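Local atomic coordinates of trwC protein (Escherichia coli, PDB entry 1OMH), a protein that recognises and processes origin-of-transfer DNA in bacterial conjugation, acting as a conjugative relaxase whose N-terminal relaxase domain is this chain. Residues A90-S95 with G231-T236; S153-P158 with T236-E241; L211-G214 with N218-L221. One frame throughout, in Å; residues are numbered along the deposited sequence.

The chain reaches residues 90-95 as strand 81-89 of the five-stranded antiparallel sheet gives way to helix 92-99. Residues 153-158 follow, in the turn between strands 145-152 and 158-167. The hairpin of contact 3 comes next and closes a short loop of three residues. Residues 231-241, the lead-in and start of helix 234-246, then return to both earlier segments. They close the long loop of contact 1 with 231-236 and that of contact 2 with 236-241. These two loops cross, and the contacts share Thr-236 and touch through Lys-92 with Pro-158 and Lys-234 with Asp-157. Contact 3 lies within both loops in sequence. It touches contact 1 through Ser-93 and Asp-220 but stays about 10 Å from contact 2 at nearest atoms.

Contact 1. Residues A90-S95 with G231-T236; sequences APKSVS and GFSKRT. With nucleotides of chain A.
Lys-92 reaches across to Phe-232 and Ser-233 while running beside the bound DNA strand. Its CB lies by the sugar of DT23 of chain A, 3.5 Å from O4'. CG sits anti to the backbone N (chi1 -176°), and this sends the chain toward Ser-233, whose OG comes within van der Waals range. CD lies nearest Phe-232 O and more loosely beside its CB, the two side chains crossing at about a right angle. The chain bends at chi2 and chi3, which brings CE close to both DT23 O3' and the carbonyl oxygen of Phe-232. NZ ends the path between the protein and a phosphate. Lys-92 NZ donates to OP1 of DC24 of chain A at 2.9 Å and makes a weak bond to Phe-232 O at 3.0 Å. NZ also hydrogen-bonds Gln-159 OE1 and Pro-158 O, so this buried ammonium has several oxygen partners. Ser-233 OG is bonded to Ile-229 O and does not cap the helix that follows.

The DNA backbone here runs past the N-terminal ends of helices 92-99 and 234-246 of the relaxase domain, a member of the Rep clan. In the first turn of the second helix Thr-236 grips OP2 of DC24 twice, from its backbone N and from OG1, which lies 2.7 Å from that oxygen. One residue earlier, Arg-235 turns the edge of its guanidinium to the phosphate of DT25. Arg-235 NE donates to OP1 of DT25 at 2.8 Å with a nearly straight bond (172°), and NH2 reaches OP2 at 3.0 Å. With an alanine here the NE and NH2 bonds go, and the DT25 phosphate would probably be less firmly held. The group is also hydrogen-bonded within the protein, NH2 to Lys-262 O and NH1 to Ser-265 OG.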
loop_
_atom_site.group_PDB
_atom_site.type_symbol
_atom_site.label_atom_id
_atom_site.label_comp_id
_atom_site.label_asym_id
_atom_site.label_seq_id
_atom_site.Cartn_x
_atom_site.Cartn_y
_atom_site.Cartn_z
ATOM N N ALA B 90 6.826 3.186 -3.746
ATOM C CA ALA B 90 7.671 4.264 -4.230
ATOM C C ALA B 90 8.243 3.955 -5.607
ATOM O O ALA B 90 8.278 2.795 -6.034
ATOM C CB ALA B 90 8.804 4.497 -3.250
ATOM N N PRO B 91 8.662 5.002 -6.339
ATOM C CA PRO B 91 9.249 4.823 -7.667
ATOM C C PRO B 91 10.483 3.946 -7.440
ATOM O O PRO B 91 11.048 3.964 -6.352
ATOM C CB PRO B 91 9.627 6.242 -8.067
ATOM C CG PRO B 91 8.539 7.061 -7.415
ATOM C CD PRO B 91 8.433 6.431 -6.052
ATOM N N LYS B 92 10.898 3.187 -8.447
ATOM C CA LYS B 92 12.050 2.294 -8.292
ATOM C C LYS B 92 13.339 3.017 -7.896
ATOM O O LYS B 92 14.067 2.546 -7.028
ATOM C CB LYS B 92 12.282 1.492 -9.584
ATOM C CG LYS B 92 13.407 0.456 -9.483
ATOM C CD LYS B 92 13.094 -0.640 -8.455
ATOM C CE LYS B 92 11.852 -1.448 -8.852
ATOM N NZ LYS B 92 11.620 -2.608 -7.948
ATOM N N SER B 93 13.629 4.146 -8.539
ATOM C CA SER B 93 14.843 4.901 -8.212
ATOM C C SER B 93 14.867 5.265 -6.736
ATOM O O SER B 93 15.925 5.279 -6.104
ATOM C CB SER B 93 14.927 6.184 -9.038
ATOM O OG SER B 93 13.859 7.060 -8.729
ATOM N N VAL B 94 13.696 5.566 -6.188
ATOM C CA VAL B 94 13.595 5.929 -4.786
ATOM C C VAL B 94 13.914 4.716 -3.917
ATOM O O VAL B 94 14.657 4.829 -2.934
ATOM C CB VAL B 94 12.186 6.490 -4.472
ATOM C CG1 VAL B 94 12.038 6.768 -2.975
ATOM C CG2 VAL B 94 11.974 7.778 -5.265
ATOM N N SER B 95 13.371 3.553 -4.276
ATOM C CA SER B 95 13.658 2.339 -3.511
ATOM C C SER B 95 15.160 2.050 -3.567
ATOM O O SER B 95 15.760 1.642 -2.567
ATOM C CB SER B 95 12.882 1.136 -4.074
ATOM O OG SER B 95 11.478 1.288 -3.885
ATOM N N GLY B 231 16.728 -2.699 -14.687
ATOM C CA GLY B 231 17.645 -3.710 -14.197
ATOM C C GLY B 231 17.267 -4.182 -12.807
ATOM O O GLY B 231 17.744 -5.215 -12.353
ATOM N N PHE B 232 16.426 -3.410 -12.124
ATOM C CA PHE B 232 15.962 -3.749 -10.776
ATOM C C PHE B 232 14.433 -3.887 -10.760
ATOM O O PHE B 232 13.798 -3.751 -9.708
ATOM C CB PHE B 232 16.362 -2.662 -9.760
ATOM C CG PHE B 232 17.776 -2.774 -9.252
ATOM C CD1 PHE B 232 18.763 -1.891 -9.688
ATOM C CD2 PHE B 232 18.112 -3.737 -8.307
ATOM C CE1 PHE B 232 20.071 -1.966 -9.183
ATOM C CE2 PHE B 232 19.411 -3.820 -7.798
ATOM C CZ PHE B 232 20.390 -2.930 -8.241
ATOM N N SER B 233 13.847 -4.152 -11.923
ATOM C CA SER B 233 12.395 -4.310 -12.032
ATOM C C SER B 233 12.051 -5.634 -12.706
ATOM O O SER B 233 11.438 -5.663 -13.771
ATOM C CB SER B 233 11.783 -3.158 -12.837
ATOM O OG SER B 233 12.002 -1.909 -12.194
ATOM N N LYS B 234 12.444 -6.728 -12.067
ATOM C CA LYS B 234 12.200 -8.068 -12.591
ATOM C C LYS B 234 10.723 -8.386 -12.780
ATOM O O LYS B 234 10.356 -9.009 -13.769
ATOM C CB LYS B 234 12.849 -9.110 -11.669
ATOM C CG LYS B 234 14.382 -9.075 -11.689
ATOM C CD LYS B 234 14.969 -10.072 -10.687
ATOM C CE LYS B 234 16.490 -10.044 -10.699
ATOM N NZ LYS B 234 17.065 -11.016 -9.713
ATOM N N ARG B 235 9.878 -7.978 -11.836
ATOM C CA ARG B 235 8.446 -8.238 -11.967
ATOM C C ARG B 235 7.879 -7.543 -13.205
ATOM O O ARG B 235 7.064 -8.118 -13.925
ATOM C CB ARG B 235 7.699 -7.806 -10.700
ATOM C CG ARG B 235 7.958 -8.727 -9.507
ATOM C CD ARG B 235 7.277 -10.088 -9.696
ATOM N NE ARG B 235 5.826 -9.935 -9.726
ATOM C CZ ARG B 235 5.039 -10.392 -10.697
ATOM N NH1 ARG B 235 5.561 -11.042 -11.729
ATOM N NH2 ARG B 235 3.731 -10.183 -10.639
ATOM N N THR B 236 8.327 -6.319 -13.473
ATOM C CA THR B 236 7.852 -5.593 -14.647
ATOM C C THR B 236 8.246 -6.360 -15.904
ATOM O O THR B 236 7.476 -6.439 -16.862
ATOM C CB THR B 236 8.467 -4.180 -14.734
ATOM O OG1 THR B 236 8.046 -3.409 -13.605
ATOM C CG2 THR B 236 8.037 -3.487 -16.018
ATOM P P DT A 23 7.794 1.906 -13.848
ATOM O OP1 DT A 23 8.844 2.888 -13.480
ATOM O OP2 DT A 23 7.717 1.402 -15.239
ATOM O "O5'" DT A 23 7.841 0.673 -12.827
ATOM C "C5'" DT A 23 9.058 -0.091 -12.596
ATOM C "C4'" DT A 23 9.167 -0.447 -11.126
ATOM O "O4'" DT A 23 8.946 0.755 -10.380
ATOM C "C3'" DT A 23 8.218 -1.517 -10.552
ATOM O "O3'" DT A 23 9.120 -2.460 -9.951
ATOM C "C2'" DT A 23 7.846 -0.971 -9.184
ATOM C "C1'" DT A 23 8.226 0.497 -9.205
ATOM N N1 DT A 23 7.229 1.567 -9.026
ATOM C C2 DT A 23 6.393 1.536 -7.938
ATOM O O2 DT A 23 6.319 0.583 -7.183
ATOM N N3 DT A 23 5.646 2.676 -7.762
ATOM C C4 DT A 23 5.641 3.804 -8.565
ATOM O O4 DT A 23 4.946 4.770 -8.254
ATOM C C5 DT A 23 6.493 3.731 -9.733
ATOM C C7 DT A 23 6.540 4.884 -10.686
ATOM C C6 DT A 23 7.218 2.626 -9.909
ATOM P P DC A 24 8.877 -4.050 -9.997
ATOM O OP1 DC A 24 9.719 -4.523 -8.867
ATOM O OP2 DC A 24 9.152 -4.528 -11.376
ATOM O "O5'" DC A 24 7.338 -4.306 -9.665
ATOM C "C5'" DC A 24 6.816 -4.307 -8.325
ATOM C "C4'" DC A 24 5.313 -4.445 -8.389
ATOM O "O4'" DC A 24 4.832 -3.498 -9.364
ATOM C "C3'" DC A 24 4.821 -5.823 -8.850
ATOM O "O3'" DC A 24 4.129 -6.332 -7.689
ATOM C "C2'" DC A 24 3.610 -5.502 -9.713
ATOM C "C1'" DC A 24 3.742 -4.041 -10.077
ATOM N N1 DC A 24 3.822 -3.635 -11.488
ATOM C C2 DC A 24 2.641 -3.636 -12.235
ATOM O O2 DC A 24 1.614 -4.078 -11.714
ATOM N N3 DC A 24 2.652 -3.152 -13.497
ATOM C C4 DC A 24 3.790 -2.691 -14.020
ATOM N N4 DC A 24 3.752 -2.192 -15.257
ATOM C C5 DC A 24 5.019 -2.716 -13.296
ATOM C C6 DC A 24 4.991 -3.203 -12.049
ATOM P P DT A 25 3.549 -7.839 -7.645
ATOM O OP1 DT A 25 4.715 -8.733 -7.433
ATOM O OP2 DT A 25 2.625 -8.101 -8.777
ATOM O "O5'" DT A 25 2.660 -7.823 -6.322
ATOM C "C5'" DT A 25 3.184 -7.310 -5.092
ATOM C "C4'" DT A 25 2.062 -6.855 -4.186
ATOM O "O4'" DT A 25 1.407 -5.705 -4.762
ATOM C "C3'" DT A 25 0.960 -7.896 -4.037
ATOM O "O3'" DT A 25 1.243 -8.692 -2.889
ATOM C "C2'" DT A 25 -0.283 -7.067 -3.785
ATOM C "C1'" DT A 25 0.020 -5.727 -4.445
ATOM N N1 DT A 25 -0.749 -5.426 -5.673
ATOM C C2 DT A 25 -2.039 -4.952 -5.529
ATOM O O2 DT A 25 -2.585 -4.804 -4.444
ATOM N N3 DT A 25 -2.675 -4.659 -6.711
ATOM C C4 DT A 25 -2.169 -4.795 -7.989
ATOM O O4 DT A 25 -2.862 -4.485 -8.958
ATOM C C5 DT A 25 -0.818 -5.310 -8.066
ATOM C C7 DT A 25 -0.182 -5.493 -9.408
ATOM C C6 DT A 25 -0.189 -5.598 -6.920
#

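Contact 2. Residues S153-P158 with T236-E241; sequences SRERDP and TEQIAE. With SO4 (sulfate ion), chain E; SO4 (sulfate ion), chain C; nucleotides of chain A.
Glu-155 and Gln-238 are the pair that touch across this surface contact. Their side chains come from opposite directions. The Glu-155 chain bends at chi2 (-61°), while that of Gln-238 is extended beyond CG. The carboxylate meets the amide end of Gln-238 with the two planes 78° apart. The area buried is small, 84 Å² in all.

Hydrogen bonds inside segment 153-158 fix the shape from which Glu-155 projects. Residues 153-156 form a type I beta turn, with Arg-156 N bonded to Ser-153 O at 2.8 Å. Ser-153 OG accepts from the backbone N of Glu-155, an ST turn, and also from Asp-157 N, each at 3.1 Å.

Hydrogen bonds to anions occupy Arg-154, whose chain starts toward helix 234-246 but bends at chi2 and carries the guanidinium to two sulfates, probably from the crystallisation liquor. Both lie at its edge, in plane. Arg-154 NE and NH1 both donate to O4 of the chain C sulfate, each at 2.9 Å. Arg-154 NH1 also gives a nearly straight bond (178°) to O3 of the chain E sulfate at 2.7 Å, and NH2 reaches O1 of the same ion. One sulfate is also bonded to His-161 and His-163, which bind zinc or copper in other structures of this protein but hold no metal here; the other is bonded to Arg-14. CG of Arg-154 also lies beside the DT25 phosphate of chain A, 3.4 Å from OP1.

The turn joins strands 145-152 and 158-167 of the central sheet. Helix 234-246 flanks it through Gln-238, Trp-281 NE1 of helix 274-287 donates to Arg-156 O, and helix 92-99 packs on Pro-158.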
loop_
_atom_site.group_PDB
_atom_site.type_symbol
_atom_site.label_atom_id
_atom_site.label_comp_id
_atom_site.label_asym_id
_atom_site.label_seq_id
_atom_site.Cartn_x
_atom_site.Cartn_y
_atom_site.Cartn_z
ATOM N N SER B 153 10.526 -6.909 -3.410
ATOM C CA SER B 153 9.490 -7.334 -4.335
ATOM C C SER B 153 9.467 -8.859 -4.321
ATOM O O SER B 153 10.322 -9.492 -3.690
ATOM C CB SER B 153 9.805 -6.836 -5.750
ATOM O OG SER B 153 10.786 -7.659 -6.372
ATOM N N ARG B 154 8.495 -9.443 -5.014
ATOM C CA ARG B 154 8.379 -10.894 -5.074
ATOM C C ARG B 154 9.578 -11.514 -5.786
ATOM O O ARG B 154 9.775 -12.726 -5.727
ATOM C CB ARG B 154 7.086 -11.306 -5.789
ATOM C CG ARG B 154 5.805 -10.926 -5.051
ATOM C CD ARG B 154 5.795 -11.475 -3.633
ATOM N NE ARG B 154 4.521 -11.245 -2.955
ATOM C CZ ARG B 154 3.431 -11.992 -3.120
ATOM N NH1 ARG B 154 2.321 -11.693 -2.459
ATOM N NH2 ARG B 154 3.450 -13.047 -3.932
ATOM N N GLU B 155 10.366 -10.688 -6.470
ATOM C CA GLU B 155 11.549 -11.182 -7.167
ATOM C C GLU B 155 12.809 -10.745 -6.419
ATOM O O GLU B 155 13.931 -10.865 -6.921
ATOM C CB GLU B 155 11.570 -10.683 -8.613
ATOM C CG GLU B 155 10.693 -11.503 -9.566
ATOM C CD GLU B 155 11.128 -12.962 -9.638
ATOM O OE1 GLU B 155 12.349 -13.213 -9.629
ATOM O OE2 GLU B 155 10.260 -13.858 -9.714
ATOM N N ARG B 156 12.590 -10.242 -5.207
ATOM C CA ARG B 156 13.647 -9.789 -4.313
ATOM C C ARG B 156 14.416 -8.540 -4.735
ATOM O O ARG B 156 15.569 -8.351 -4.339
ATOM C CB ARG B 156 14.625 -10.940 -4.021
ATOM C CG ARG B 156 13.984 -12.101 -3.257
ATOM C CD ARG B 156 13.216 -11.600 -2.027
ATOM N NE ARG B 156 12.627 -12.680 -1.235
ATOM C CZ ARG B 156 11.798 -12.489 -0.210
ATOM N NH1 ARG B 156 11.455 -11.259 0.147
ATOM N NH2 ARG B 156 11.313 -13.527 0.463
ATOM N N ASP B 157 13.786 -7.696 -5.546
ATOM C CA ASP B 157 14.403 -6.438 -5.956
ATOM C C ASP B 157 14.069 -5.421 -4.871
ATOM O O ASP B 157 13.107 -5.604 -4.116
ATOM C CB ASP B 157 13.798 -5.912 -7.264
ATOM C CG ASP B 157 14.397 -6.546 -8.491
ATOM O OD1 ASP B 157 15.639 -6.612 -8.571
ATOM O OD2 ASP B 157 13.628 -6.952 -9.388
ATOM N N PRO B 158 14.862 -4.343 -4.763
ATOM C CA PRO B 158 14.553 -3.334 -3.743
ATOM C C PRO B 158 13.173 -2.817 -4.147
ATOM O O PRO B 158 12.951 -2.513 -5.320
ATOM C CB PRO B 158 15.640 -2.279 -3.952
ATOM C CG PRO B 158 16.791 -3.078 -4.506
ATOM C CD PRO B 158 16.110 -4.016 -5.477
ATOM N N THR B 236 8.327 -6.319 -13.473
ATOM C CA THR B 236 7.852 -5.593 -14.647
ATOM C C THR B 236 8.246 -6.360 -15.904
ATOM O O THR B 236 7.476 -6.439 -16.862
ATOM C CB THR B 236 8.467 -4.180 -14.734
ATOM O OG1 THR B 236 8.046 -3.409 -13.605
ATOM C CG2 THR B 236 8.037 -3.487 -16.018
ATOM N N GLU B 237 9.450 -6.925 -15.887
ATOM C CA GLU B 237 9.961 -7.690 -17.023
ATOM C C GLU B 237 9.117 -8.943 -17.249
ATOM O O GLU B 237 8.822 -9.293 -18.387
ATOM C CB GLU B 237 11.421 -8.091 -16.783
ATOM C CG GLU B 237 12.153 -8.572 -18.030
ATOM C CD GLU B 237 13.533 -9.133 -17.714
ATOM O OE1 GLU B 237 14.207 -8.597 -16.807
ATOM O OE2 GLU B 237 13.951 -10.106 -18.382
ATOM N N GLN B 238 8.738 -9.612 -16.165
ATOM C CA GLN B 238 7.921 -10.818 -16.262
ATOM C C GLN B 238 6.537 -10.476 -16.817
ATOM O O GLN B 238 5.975 -11.211 -17.633
ATOM C CB GLN B 238 7.811 -11.491 -14.886
ATOM C CG GLN B 238 9.128 -12.136 -14.431
ATOM C CD GLN B 238 9.092 -12.649 -12.992
ATOM O OE1 GLN B 238 9.862 -13.540 -12.618
ATOM N NE2 GLN B 238 8.212 -12.081 -12.179
ATOM N N ILE B 239 5.986 -9.354 -16.373
ATOM C CA ILE B 239 4.680 -8.922 -16.856
ATOM C C ILE B 239 4.774 -8.635 -18.362
ATOM O O ILE B 239 3.922 -9.080 -19.134
ATOM C CB ILE B 239 4.190 -7.658 -16.088
ATOM C CG1 ILE B 239 3.590 -8.046 -14.731
ATOM C CG2 ILE B 239 3.097 -6.954 -16.872
ATOM C CD1 ILE B 239 4.406 -9.001 -13.910
ATOM N N ALA B 240 5.815 -7.915 -18.786
ATOM C CA ALA B 240 5.986 -7.605 -20.208
ATOM C C ALA B 240 6.124 -8.875 -21.061
ATOM O O ALA B 240 5.568 -8.957 -22.165
ATOM C CB ALA B 240 7.212 -6.707 -20.418
ATOM N N GLU B 241 6.868 -9.859 -20.559
ATOM C CA GLU B 241 7.050 -11.100 -21.309
ATOM C C GLU B 241 5.728 -11.839 -21.456
ATOM O O GLU B 241 5.483 -12.464 -22.479
ATOM C CB GLU B 241 8.055 -12.040 -20.625
ATOM C CG GLU B 241 8.599 -13.106 -21.588
ATOM C CD GLU B 241 9.267 -14.287 -20.898
ATOM O OE1 GLU B 241 9.957 -14.082 -19.880
ATOM O OE2 GLU B 241 9.112 -15.427 -21.389
HETATM S S SO4 E . -0.053 -14.514 -3.550
HETATM O O1 SO4 E . 1.257 -15.136 -3.818
HETATM O O2 SO4 E . -0.748 -14.236 -4.823
HETATM O O3 SO4 E . 0.150 -13.247 -2.823
HETATM O O4 SO4 E . -0.868 -15.435 -2.735
HETATM S S SO4 C . 4.325 -8.259 -0.881
HETATM O O1 SO4 C . 4.813 -8.546 0.482
HETATM O O2 SO4 C . 5.448 -8.300 -1.839
HETATM O O3 SO4 C . 3.715 -6.917 -0.906
HETATM O O4 SO4 C . 3.320 -9.272 -1.257
ATOM P P DC A 24 8.877 -4.050 -9.997
ATOM O OP1 DC A 24 9.719 -4.523 -8.867
ATOM O OP2 DC A 24 9.152 -4.528 -11.376
ATOM O "O5'" DC A 24 7.338 -4.306 -9.665
ATOM C "C5'" DC A 24 6.816 -4.307 -8.325
ATOM C "C4'" DC A 24 5.313 -4.445 -8.389
ATOM O "O4'" DC A 24 4.832 -3.498 -9.364
ATOM C "C3'" DC A 24 4.821 -5.823 -8.850
ATOM O "O3'" DC A 24 4.129 -6.332 -7.689
ATOM C "C2'" DC A 24 3.610 -5.502 -9.713
ATOM C "C1'" DC A 24 3.742 -4.041 -10.077
ATOM N N1 DC A 24 3.822 -3.635 -11.488
ATOM C C2 DC A 24 2.641 -3.636 -12.235
ATOM O O2 DC A 24 1.614 -4.078 -11.714
ATOM N N3 DC A 24 2.652 -3.152 -13.497
ATOM C C4 DC A 24 3.790 -2.691 -14.020
ATOM N N4 DC A 24 3.752 -2.192 -15.257
ATOM C C5 DC A 24 5.019 -2.716 -13.296
ATOM C C6 DC A 24 4.991 -3.203 -12.049
ATOM P P DT A 25 3.549 -7.839 -7.645
ATOM O OP1 DT A 25 4.715 -8.733 -7.433
ATOM O OP2 DT A 25 2.625 -8.101 -8.777
ATOM O "O5'" DT A 25 2.660 -7.823 -6.322
ATOM C "C5'" DT A 25 3.184 -7.310 -5.092
ATOM C "C4'" DT A 25 2.062 -6.855 -4.186
ATOM O "O4'" DT A 25 1.407 -5.705 -4.762
ATOM C "C3'" DT A 25 0.960 -7.896 -4.037
ATOM O "O3'" DT A 25 1.243 -8.692 -2.889
ATOM C "C2'" DT A 25 -0.283 -7.067 -3.785
ATOM C "C1'" DT A 25 0.020 -5.727 -4.445
ATOM N N1 DT A 25 -0.749 -5.426 -5.673
ATOM C C2 DT A 25 -2.039 -4.952 -5.529
ATOM O O2 DT A 25 -2.585 -4.804 -4.444
ATOM N N3 DT A 25 -2.675 -4.659 -6.711
ATOM C C4 DT A 25 -2.169 -4.795 -7.989
ATOM O O4 DT A 25 -2.862 -4.485 -8.958
ATOM C C5 DT A 25 -0.818 -5.310 -8.066
ATOM C C7 DT A 25 -0.182 -5.493 -9.408
ATOM C C6 DT A 25 -0.189 -5.598 -6.920
#

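Contact 3. Residues L211-G214 with N218-L221; sequences LRYG and NFDL. With nucleotides of chain A.
Leu-211 opens the first strand of a beta hairpin by packing on Phe-219 and Leu-221. Its CD1 sits over one face of the Phe-219 ring, 4.0 Å from the centroid, in a CH-pi contact. Phe-219 CG lies between its backbone N and carbonyl carbon (chi1 70°), which places the ring beside Leu-211 CD1. Leu-211 CD2 meets Leu-221 CD2 at 3.7 Å, although the backbones at this non-hydrogen-bonded pair send the two side chains apart.

Arg-212 pairs with Asp-220 through two backbone bonds. Arg-212 N donates to Asp-220 O at 2.9 Å, nearly straight (171°), and Asp-220 N returns a bond to Arg-212 O at 3.2 Å. Their side chains share a sheet face, but the charged ends stay 4.5 Å apart (NH2 to OD2), with the oxygen well out of the guanidinium plane. A water bridges them, donating to OD2 and accepting from NH2. Each end has a further partner: Ile-224 O for Arg-212 NH1 and Ser-93 OG for Asp-220 OD1.

Tyr-213 shares the other face with Phe-219. The two side chains lie side by side and point the same way. CB of Phe-219 stands over the tyrosine ring, 3.9 Å from its centroid, while the ring planes are oblique, at 48°. Gly-214 closes the hairpin's turn end with a weak bond from its N to Asn-218 O at 3.3 Å. The bond to CB of Asn-218 points away from the first strand, and its side chain lies by the thymine of DT21 of chain A.

Helix 189-206 covers the face of Tyr-213 and Phe-219, with Ala-201 touching Leu-211 and Tyr-213. Ser-93 of helix 92-99 bonds Leu-221 N as well as Asp-220, tying the second strand to that helix.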
loop_
_atom_site.group_PDB
_atom_site.type_symbol
_atom_site.label_atom_id
_atom_site.label_comp_id
_atom_site.label_asym_id
_atom_site.label_seq_id
_atom_site.Cartn_x
_atom_site.Cartn_y
_atom_site.Cartn_z
ATOM N N LEU B 211 14.181 15.654 -9.219
ATOM C CA LEU B 211 13.256 14.671 -9.765
ATOM C C LEU B 211 13.014 14.840 -11.255
ATOM O O LEU B 211 12.992 15.955 -11.772
ATOM C CB LEU B 211 11.919 14.757 -9.024
ATOM C CG LEU B 211 12.008 14.802 -7.497
ATOM C CD1 LEU B 211 10.612 14.897 -6.909
ATOM C CD2 LEU B 211 12.724 13.560 -6.980
ATOM N N ARG B 212 12.821 13.715 -11.935
ATOM C CA ARG B 212 12.550 13.705 -13.363
ATOM C C ARG B 212 11.145 13.150 -13.567
ATOM O O ARG B 212 10.899 11.970 -13.303
ATOM C CB ARG B 212 13.575 12.820 -14.090
ATOM C CG ARG B 212 13.307 12.637 -15.584
ATOM C CD ARG B 212 14.245 11.596 -16.212
ATOM N NE ARG B 212 13.889 10.220 -15.856
ATOM C CZ ARG B 212 14.684 9.380 -15.196
ATOM N NH1 ARG B 212 15.892 9.768 -14.807
ATOM N NH2 ARG B 212 14.273 8.144 -14.931
ATOM N N TYR B 213 10.225 14.000 -14.019
ATOM C CA TYR B 213 8.843 13.583 -14.270
ATOM C C TYR B 213 8.705 13.079 -15.703
ATOM O O TYR B 213 9.470 13.486 -16.575
ATOM C CB TYR B 213 7.883 14.750 -14.029
ATOM C CG TYR B 213 7.800 15.176 -12.582
ATOM C CD1 TYR B 213 8.788 15.976 -12.011
ATOM C CD2 TYR B 213 6.757 14.736 -11.767
ATOM C CE1 TYR B 213 8.741 16.323 -10.661
ATOM C CE2 TYR B 213 6.701 15.073 -10.424
ATOM C CZ TYR B 213 7.696 15.865 -9.876
ATOM O OH TYR B 213 7.653 16.184 -8.541
ATOM N N GLY B 214 7.734 12.202 -15.954
ATOM C CA GLY B 214 7.569 11.665 -17.296
ATOM C C GLY B 214 6.185 11.709 -17.928
ATOM O O GLY B 214 5.863 10.870 -18.774
ATOM N N ASN B 218 4.022 10.596 -12.577
ATOM C CA ASN B 218 5.085 9.853 -11.901
ATOM C C ASN B 218 6.463 10.488 -12.044
ATOM O O ASN B 218 6.698 11.302 -12.938
ATOM C CB ASN B 218 5.134 8.419 -12.436
ATOM C CG ASN B 218 3.902 7.621 -12.065
ATOM O OD1 ASN B 218 3.303 6.940 -12.898
ATOM N ND2 ASN B 218 3.522 7.699 -10.804
ATOM N N PHE B 219 7.373 10.103 -11.154
ATOM C CA PHE B 219 8.734 10.616 -11.188
ATOM C C PHE B 219 9.733 9.601 -10.646
ATOM O O PHE B 219 9.366 8.623 -9.999
ATOM C CB PHE B 219 8.859 11.892 -10.350
ATOM C CG PHE B 219 8.744 11.660 -8.870
ATOM C CD1 PHE B 219 7.512 11.743 -8.237
ATOM C CD2 PHE B 219 9.869 11.342 -8.112
ATOM C CE1 PHE B 219 7.390 11.511 -6.874
ATOM C CE2 PHE B 219 9.761 11.105 -6.740
ATOM C CZ PHE B 219 8.516 11.192 -6.117
ATOM N N ASP B 220 11.004 9.858 -10.929
ATOM C CA ASP B 220 12.111 9.034 -10.460
ATOM C C ASP B 220 13.240 10.017 -10.180
ATOM O O ASP B 220 13.196 11.161 -10.637
ATOM C CB ASP B 220 12.545 8.035 -11.537
ATOM C CG ASP B 220 11.871 6.684 -11.385
ATOM O OD1 ASP B 220 12.118 6.006 -10.363
ATOM O OD2 ASP B 220 11.095 6.307 -12.286
ATOM N N LEU B 221 14.235 9.586 -9.417
ATOM C CA LEU B 221 15.367 10.445 -9.121
ATOM C C LEU B 221 16.110 10.668 -10.437
ATOM O O LEU B 221 16.436 9.714 -11.141
ATOM C CB LEU B 221 16.270 9.778 -8.088
ATOM C CG LEU B 221 15.552 9.427 -6.780
ATOM C CD1 LEU B 221 16.535 8.787 -5.811
ATOM C CD2 LEU B 221 14.949 10.684 -6.173
ATOM P P DT A 21 -3.948 0.773 -13.779
ATOM O OP1 DT A 21 -3.440 -0.182 -14.800
ATOM O OP2 DT A 21 -3.953 0.379 -12.358
ATOM O "O5'" DT A 21 -3.183 2.159 -13.954
ATOM C "C5'" DT A 21 -2.994 2.740 -15.249
ATOM C "C4'" DT A 21 -1.893 3.779 -15.217
ATOM O "O4'" DT A 21 -2.171 4.732 -14.158
ATOM C "C3'" DT A 21 -0.497 3.219 -14.913
ATOM O "O3'" DT A 21 0.259 3.266 -16.139
ATOM C "C2'" DT A 21 0.172 4.354 -14.156
ATOM C "C1'" DT A 21 -0.958 5.209 -13.603
ATOM N N1 DT A 21 -1.083 5.342 -12.126
ATOM C C2 DT A 21 0.013 5.842 -11.436
ATOM O O2 DT A 21 1.067 6.143 -11.972
ATOM N N3 DT A 21 -0.171 5.977 -10.083
ATOM C C4 DT A 21 -1.306 5.672 -9.357
ATOM O O4 DT A 21 -1.316 5.857 -8.135
ATOM C C5 DT A 21 -2.414 5.146 -10.134
ATOM C C7 DT A 21 -3.686 4.787 -9.433
ATOM C C6 DT A 21 -2.247 5.005 -11.460
HETATM O O HOH W 1 11.458 6.649 -14.933
#